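Local coordinates for protein exoribonuclease II, mitochondrial (Candida glabrata, PDB 6F3H) that probably degrades RNA from its 3' end as the magnesium-dependent nuclease of the mitochondrial degradosome, at residues 404-409 against 465-470; 477-482 against 698-703. The protein carries 1 engineered substitution. One frame throughout, in Å; residues are numbered along the deposited sequence.

Contact 1 (404-409 against 465-470); sequences DAHEIN and DLVVPM. Engineered in segment 404-409: Asn409 (natural residue Asp). With nucleotides of chain C.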
loop_
_atom_site.group_PDB
_atom_site.type_symbol
_atom_site.label_atom_id
_atom_site.label_comp_id
_atom_site.label_asym_id
_atom_site.label_seq_id
_atom_site.Cartn_x
_atom_site.Cartn_y
_atom_site.Cartn_z
ATOM N N ASP A 404 22.891 -3.180 0.767
ATOM C CA ASP A 404 22.114 -2.438 1.757
ATOM C C ASP A 404 20.822 -3.149 2.186
ATOM O O ASP A 404 19.799 -2.486 2.371
ATOM C CB ASP A 404 21.802 -1.075 1.156
ATOM C CG ASP A 404 21.236 -1.192 -0.254
ATOM O OD1 ASP A 404 20.090 -1.669 -0.395
ATOM O OD2 ASP A 404 21.945 -0.844 -1.226
ATOM N N ALA A 405 20.823 -4.464 2.402
ATOM C CA ALA A 405 19.606 -5.231 2.641
ATOM C C ALA A 405 19.437 -5.521 4.125
ATOM O O ALA A 405 20.405 -5.520 4.892
ATOM C CB ALA A 405 19.624 -6.544 1.863
ATOM N N HIS A 406 18.186 -5.737 4.534
ATOM C CA HIS A 406 17.850 -5.932 5.938
ATOM C C HIS A 406 17.454 -7.367 6.250
ATOM O O HIS A 406 18.086 -8.032 7.075
ATOM C CB HIS A 406 16.707 -5.003 6.327
ATOM C CG HIS A 406 17.033 -3.560 6.158
ATOM N ND1 HIS A 406 16.971 -2.929 4.935
ATOM C CD2 HIS A 406 17.445 -2.627 7.047
ATOM C CE1 HIS A 406 17.317 -1.662 5.080
ATOM N NE2 HIS A 406 17.610 -1.454 6.352
ATOM N N GLU A 407 16.413 -7.859 5.600
ATOM C CA GLU A 407 15.910 -9.199 5.817
ATOM C C GLU A 407 16.242 -10.028 4.595
ATOM O O GLU A 407 15.928 -9.637 3.465
ATOM C CB GLU A 407 14.397 -9.214 6.048
ATOM C CG GLU A 407 13.918 -8.481 7.286
ATOM C CD GLU A 407 13.017 -7.299 6.967
ATOM O OE1 GLU A 407 12.003 -7.121 7.684
ATOM O OE2 GLU A 407 13.305 -6.567 5.991
ATOM N N ILE A 408 16.866 -11.169 4.828
ATOM C CA ILE A 408 17.177 -12.125 3.778
ATOM C C ILE A 408 16.155 -13.241 3.905
ATOM O O ILE A 408 16.257 -14.061 4.819
ATOM C CB ILE A 408 18.611 -12.653 3.908
ATOM C CG1 ILE A 408 19.530 -11.550 4.425
ATOM C CG2 ILE A 408 19.129 -13.164 2.579
ATOM C CD1 ILE A 408 19.574 -10.308 3.535
ATOM N N ASN A 409 15.190 -13.292 2.971
ATOM C CA ASN A 409 14.070 -14.221 3.027
ATOM C C ASN A 409 14.254 -15.425 2.116
ATOM O O ASN A 409 13.560 -16.432 2.291
ATOM C CB ASN A 409 12.751 -13.532 2.572
ATOM C CG ASN A 409 12.150 -12.572 3.597
ATOM O OD1 ASN A 409 11.511 -12.990 4.565
ATOM N ND2 ASN A 409 12.287 -11.283 3.341
ATOM N N ASP A 465 13.608 7.332 4.187
ATOM C CA ASP A 465 14.063 7.856 5.459
ATOM C C ASP A 465 14.466 6.744 6.411
ATOM O O ASP A 465 15.441 6.887 7.150
ATOM C CB ASP A 465 12.969 8.722 6.082
ATOM C CG ASP A 465 12.552 9.879 5.185
ATOM O OD1 ASP A 465 11.940 9.592 4.134
ATOM O OD2 ASP A 465 12.822 11.062 5.528
ATOM N N LEU A 466 13.717 5.649 6.441
ATOM C CA LEU A 466 13.865 4.692 7.530
ATOM C C LEU A 466 13.190 3.378 7.172
ATOM O O LEU A 466 12.538 3.252 6.134
ATOM C CB LEU A 466 13.272 5.244 8.820
ATOM C CG LEU A 466 11.789 4.893 8.905
ATOM C CD1 LEU A 466 11.303 4.990 10.328
ATOM C CD2 LEU A 466 10.954 5.766 7.975
ATOM N N VAL A 467 13.349 2.391 8.057
ATOM C CA VAL A 467 12.690 1.098 7.926
ATOM C C VAL A 467 12.105 0.668 9.273
ATOM O O VAL A 467 12.737 0.859 10.315
ATOM C CB VAL A 467 13.677 0.049 7.389
ATOM C CG1 VAL A 467 12.947 -1.244 7.082
ATOM C CG2 VAL A 467 14.426 0.585 6.146
ATOM N N VAL A 468 10.897 0.117 9.265
ATOM C CA VAL A 468 10.264 -0.431 10.461
ATOM C C VAL A 468 9.906 -1.891 10.232
ATOM O O VAL A 468 8.884 -2.199 9.617
ATOM C CB VAL A 468 9.017 0.370 10.863
ATOM C CG1 VAL A 468 8.489 -0.133 12.159
ATOM C CG2 VAL A 468 9.374 1.811 11.031
ATOM N N PRO A 469 10.687 -2.823 10.783
ATOM C CA PRO A 469 10.477 -4.234 10.474
ATOM C C PRO A 469 9.189 -4.717 11.102
ATOM O O PRO A 469 8.858 -4.359 12.232
ATOM C CB PRO A 469 11.689 -4.925 11.127
ATOM C CG PRO A 469 12.664 -3.832 11.442
ATOM C CD PRO A 469 11.775 -2.661 11.759
HETATM N N MSE A 470 8.467 -5.530 10.361
HETATM C CA MSE A 470 7.307 -6.172 10.913
HETATM C C MSE A 470 7.612 -7.028 12.156
HETATM O O MSE A 470 6.777 -7.120 13.051
HETATM C CB MSE A 470 6.656 -7.001 9.824
HETATM C CG MSE A 470 5.586 -7.918 10.290
HETATM SE SE MSE A 470 5.435 -9.300 9.024
HETATM C CE MSE A 470 4.152 -8.589 8.060
ATOM P P C C 6 13.913 -10.258 0.220
ATOM O OP1 C C 6 14.709 -11.143 1.080
ATOM O OP2 C C 6 12.457 -10.431 0.082
ATOM O "O5'" C C 6 14.259 -8.813 0.743
ATOM C "C5'" C C 6 15.604 -8.363 0.705
ATOM C "C4'" C C 6 15.716 -6.883 0.988
ATOM O "O4'" C C 6 15.200 -6.094 -0.117
ATOM C "C3'" C C 6 14.944 -6.347 2.172
ATOM O "O3'" C C 6 15.521 -6.669 3.419
ATOM C "C2'" C C 6 14.974 -4.869 1.884
ATOM O "O2'" C C 6 16.291 -4.409 2.086
ATOM C "C1'" C C 6 14.727 -4.864 0.377
ATOM N N1 C C 6 13.284 -4.684 0.051
ATOM C C2 C C 6 12.777 -3.363 0.003
ATOM O O2 C C 6 13.534 -2.412 0.197
ATOM N N3 C C 6 11.486 -3.076 -0.261
ATOM C C4 C C 6 10.670 -4.084 -0.470
ATOM N N4 C C 6 9.401 -3.755 -0.739
ATOM C C5 C C 6 11.133 -5.443 -0.432
ATOM C C6 C C 6 12.419 -5.706 -0.163
#

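Contact 2 (477-482 against 698-703); sequences NRADLG and SPMRRG. With nucleotides of chain C.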
loop_
_atom_site.group_PDB
_atom_site.type_symbol
_atom_site.label_atom_id
_atom_site.label_comp_id
_atom_site.label_asym_id
_atom_site.label_seq_id
_atom_site.Cartn_x
_atom_site.Cartn_y
_atom_site.Cartn_z
ATOM N N ASN A 477 17.505 -11.697 13.323
ATOM C CA ASN A 477 18.853 -12.246 13.322
ATOM C C ASN A 477 18.820 -13.759 13.258
ATOM O O ASN A 477 19.612 -14.375 12.535
ATOM C CB ASN A 477 19.576 -11.766 14.568
ATOM C CG ASN A 477 20.128 -10.382 14.394
ATOM O OD1 ASN A 477 20.501 -9.996 13.283
ATOM N ND2 ASN A 477 20.140 -9.602 15.475
ATOM N N ARG A 478 17.902 -14.374 14.008
ATOM C CA ARG A 478 17.823 -15.826 14.038
ATOM C C ARG A 478 17.305 -16.370 12.725
ATOM O O ARG A 478 17.882 -17.298 12.155
ATOM C CB ARG A 478 16.926 -16.316 15.171
ATOM C CG ARG A 478 16.584 -17.765 14.967
ATOM C CD ARG A 478 16.349 -18.535 16.235
ATOM N NE ARG A 478 16.251 -19.959 15.908
ATOM C CZ ARG A 478 16.841 -20.941 16.590
ATOM N NH1 ARG A 478 17.593 -20.665 17.652
ATOM N NH2 ARG A 478 16.687 -22.206 16.199
ATOM N N ALA A 479 16.233 -15.797 12.219
ATOM C CA ALA A 479 15.572 -16.398 11.075
ATOM C C ALA A 479 16.246 -16.071 9.751
ATOM O O ALA A 479 16.017 -16.789 8.770
ATOM C CB ALA A 479 14.112 -15.931 11.052
ATOM N N ASP A 480 17.114 -15.062 9.730
ATOM C CA ASP A 480 17.731 -14.588 8.499
ATOM C C ASP A 480 18.575 -15.660 7.835
ATOM O O ASP A 480 19.338 -16.381 8.493
ATOM C CB ASP A 480 18.611 -13.367 8.788
ATOM C CG ASP A 480 17.979 -12.068 8.346
ATOM O OD1 ASP A 480 17.398 -12.053 7.245
ATOM O OD2 ASP A 480 18.067 -11.059 9.077
ATOM N N LEU A 481 18.460 -15.734 6.512
ATOM C CA LEU A 481 19.377 -16.563 5.756
ATOM C C LEU A 481 20.694 -15.831 5.551
ATOM O O LEU A 481 20.879 -14.678 5.954
ATOM C CB LEU A 481 18.797 -16.938 4.400
ATOM C CG LEU A 481 17.484 -17.694 4.334
ATOM C CD1 LEU A 481 17.482 -18.535 3.086
ATOM C CD2 LEU A 481 17.274 -18.568 5.547
ATOM N N GLY A 482 21.613 -16.503 4.876
ATOM C CA GLY A 482 22.813 -15.848 4.427
ATOM C C GLY A 482 23.959 -15.833 5.404
ATOM O O GLY A 482 25.007 -15.268 5.080
ATOM N N SER A 698 8.524 -14.199 1.115
ATOM C CA SER A 698 8.968 -13.122 2.003
ATOM C C SER A 698 8.200 -13.115 3.310
ATOM O O SER A 698 7.540 -12.141 3.654
ATOM C CB SER A 698 8.813 -11.781 1.302
ATOM O OG SER A 698 9.107 -11.944 -0.048
ATOM N N PRO A 699 8.312 -14.173 4.100
ATOM C CA PRO A 699 7.542 -14.242 5.345
ATOM C C PRO A 699 7.997 -13.278 6.441
ATOM O O PRO A 699 7.306 -13.197 7.458
ATOM C CB PRO A 699 7.719 -15.701 5.778
ATOM C CG PRO A 699 9.016 -16.111 5.190
ATOM C CD PRO A 699 9.153 -15.363 3.901
HETATM N N MSE A 700 9.113 -12.561 6.306
HETATM C CA MSE A 700 9.554 -11.669 7.401
HETATM C C MSE A 700 9.200 -10.233 7.177
HETATM O O MSE A 700 9.531 -9.369 7.985
HETATM C CB MSE A 700 11.051 -11.690 7.587
HETATM C CG MSE A 700 11.653 -12.970 8.071
HETATM SE SE MSE A 700 13.601 -12.919 7.778
HETATM C CE MSE A 700 14.185 -12.006 9.391
ATOM N N ARG A 701 8.602 -9.971 6.034
ATOM C CA ARG A 701 8.348 -8.610 5.616
ATOM C C ARG A 701 6.997 -8.467 4.948
ATOM O O ARG A 701 6.635 -7.351 4.584
ATOM C CB ARG A 701 9.460 -8.130 4.674
ATOM C CG ARG A 701 9.477 -8.823 3.332
ATOM C CD ARG A 701 10.516 -8.198 2.415
ATOM N NE ARG A 701 10.609 -8.886 1.129
ATOM C CZ ARG A 701 9.894 -8.575 0.053
ATOM N NH1 ARG A 701 9.026 -7.583 0.100
ATOM N NH2 ARG A 701 10.038 -9.255 -1.071
ATOM N N ARG A 702 6.250 -9.557 4.784
ATOM C CA ARG A 702 4.875 -9.554 4.306
ATOM C C ARG A 702 4.063 -10.497 5.177
ATOM O O ARG A 702 4.356 -11.691 5.234
ATOM C CB ARG A 702 4.780 -9.998 2.852
ATOM C CG ARG A 702 5.456 -9.121 1.869
ATOM C CD ARG A 702 4.892 -9.423 0.508
ATOM N NE ARG A 702 5.365 -10.718 0.056
ATOM C CZ ARG A 702 6.041 -10.919 -1.065
ATOM N NH1 ARG A 702 6.306 -9.898 -1.869
ATOM N NH2 ARG A 702 6.420 -12.148 -1.395
ATOM N N GLY A 703 3.015 -9.963 5.820
ATOM C CA GLY A 703 2.071 -10.728 6.600
ATOM C C GLY A 703 1.344 -11.825 5.845
ATOM O O GLY A 703 1.151 -12.911 6.402
ATOM P P C C 6 13.913 -10.258 0.220
ATOM O OP1 C C 6 14.709 -11.143 1.080
ATOM O OP2 C C 6 12.457 -10.431 0.082
ATOM O "O5'" C C 6 14.259 -8.813 0.743
ATOM C "C5'" C C 6 15.604 -8.363 0.705
ATOM C "C4'" C C 6 15.716 -6.883 0.988
ATOM O "O4'" C C 6 15.200 -6.094 -0.117
ATOM C "C3'" C C 6 14.944 -6.347 2.172
ATOM O "O3'" C C 6 15.521 -6.669 3.419
ATOM C "C2'" C C 6 14.974 -4.869 1.884
ATOM O "O2'" C C 6 16.291 -4.409 2.086
ATOM C "C1'" C C 6 14.727 -4.864 0.377
ATOM N N1 C C 6 13.284 -4.684 0.051
ATOM C C2 C C 6 12.777 -3.363 0.003
ATOM O O2 C C 6 13.534 -2.412 0.197
ATOM N N3 C C 6 11.486 -3.076 -0.261
ATOM C C4 C C 6 10.670 -4.084 -0.470
ATOM N N4 C C 6 9.401 -3.755 -0.739
ATOM C C5 C C 6 11.133 -5.443 -0.432
ATOM C C6 C C 6 12.419 -5.706 -0.163
ATOM P P A C 5 10.120 -11.374 -3.847
ATOM O OP1 A C 5 10.094 -12.675 -3.141
ATOM O OP2 A C 5 9.012 -10.404 -3.615
ATOM O "O5'" A C 5 11.463 -10.657 -3.424
ATOM C "C5'" A C 5 12.693 -11.322 -3.625
ATOM C "C4'" A C 5 13.867 -10.389 -3.543
ATOM O "O4'" A C 5 13.798 -9.410 -4.607
ATOM C "C3'" A C 5 13.982 -9.558 -2.279
ATOM O "O3'" A C 5 14.576 -10.276 -1.221
ATOM C "C2'" A C 5 14.828 -8.391 -2.746
ATOM O "O2'" A C 5 16.189 -8.782 -2.857
ATOM C "C1'" A C 5 14.266 -8.172 -4.144
ATOM N N9 A C 5 13.116 -7.285 -4.071
ATOM C C8 A C 5 11.781 -7.589 -3.966
ATOM N N7 A C 5 11.007 -6.538 -3.872
ATOM C C5 A C 5 11.919 -5.499 -3.899
ATOM C C6 A C 5 11.754 -4.116 -3.847
ATOM N N6 A C 5 10.557 -3.524 -3.743
ATOM N N1 A C 5 12.887 -3.371 -3.903
ATOM C C2 A C 5 14.084 -3.975 -4.007
ATOM N N3 A C 5 14.376 -5.272 -4.071
ATOM C C4 A C 5 13.224 -5.953 -4.009
#

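Contact 1 (404-409 against 465-470)
His406 and Val467 meet from opposite directions, the CG2 methyl of Val467 lying 3.8 Å from NE2 of the His406 imidazole. Beside it, Glu407 crosses Pro469 at about a right angle, with carboxylate OE1 of Glu407 4.1 Å from ring carbon CB of Pro469; OE1 of Glu407 is hydrogen-bonded to OG1 of Thr460. Between the segments the contact is loose, without a hydrogen bond; the His406 end is exposed, whereas Glu407 is buried. The tight part is the grip of 404-409 on nucleotide C6 of chain C. The backbone N-H of Glu407 donates to O3' of C6 at 2.6 Å (N to O3'). The backbone N-H of His406 reaches the same O3' at 3.0 Å, and O3' donates in turn to the carbonyl O of Glu407. With CG of His406 beside its backbone N (chi1 -61°), O2' of C6 lies in the imidazole plane at its edge, 3.3 Å from ND1 of His406 in a nearly straight hydrogen bond (175°). Further along, N of the engineered Asn409 donates to phosphate oxygen OP1 of C6 at 2.9 Å, seconded weakly by ND2. Strand 467-468 flanks a loop that binds both hydroxyls of the terminal ribose, consistent with the 3'-end pocket of an RNB-family exoribonuclease.

Contact 2 (477-482 against 698-703)
Ala479, in the last turn of helix 473-479, turns its CB toward Met700, a selenomethionine, and meets the terminal methyl CE of Met700 at 4.3 Å. At Asp480 the chain leaves the helix, and the carboxylate crosses the Met700 side chain at about a right angle, OD1 of Asp480 lying 3.9 Å from CE of Met700. The bend at chi3 (85°) swings CE of Met700 toward this carboxylate; SE itself lies about as far from OD1. Leu481 turns instead to Ala429 of strand 421-429. Across the contact, the residues after Met700 serve the RNA. Extended from CG to NE, Arg701 sets its guanidinium between CB of Ser698 on one face and base atom C5 of nucleotide C6 of chain C on the other. Its edge takes phosphate oxygen OP2 of C6, 2.6 Å from NE and 2.9 Å from NH2 of Arg701. Arg702, salt-bridged through NH2 to Asp705, donates NH1 to OP2 of nucleotide A5 of chain C at 3.3 Å. The chemistry divides accordingly: a buried, bond-free contact joins helix end to loop, the Met700 methyl against an alanine and a carboxylate whose OD1 is held by Ile408 N, while two neighbouring arginines probably offset the negative charge of consecutive phosphates.

How the contacts relate
Contacts 1 and 2 lie with their centres 10 Å apart, and segment 404-409 bridges them. Besides the bond from Ile408 to Asp480, OD1 of the engineered Asn409 is 3.0 Å from Met700 N, a probable hydrogen bond. Along the chain, strand 467-468 of contact 1 leads into helix 473-479 of contact 2. Nucleotide C6 of chain C is shared: contact 1 takes its ribose hydroxyls and OP1, contact 2 its OP2 and one side of its base, before passing on to the A5 phosphate. The side chains of Glu407 and Asp480 each lie about 8 Å from the bound magnesium ion, near the metal site without supplying its ligands Asp401 and Asp410.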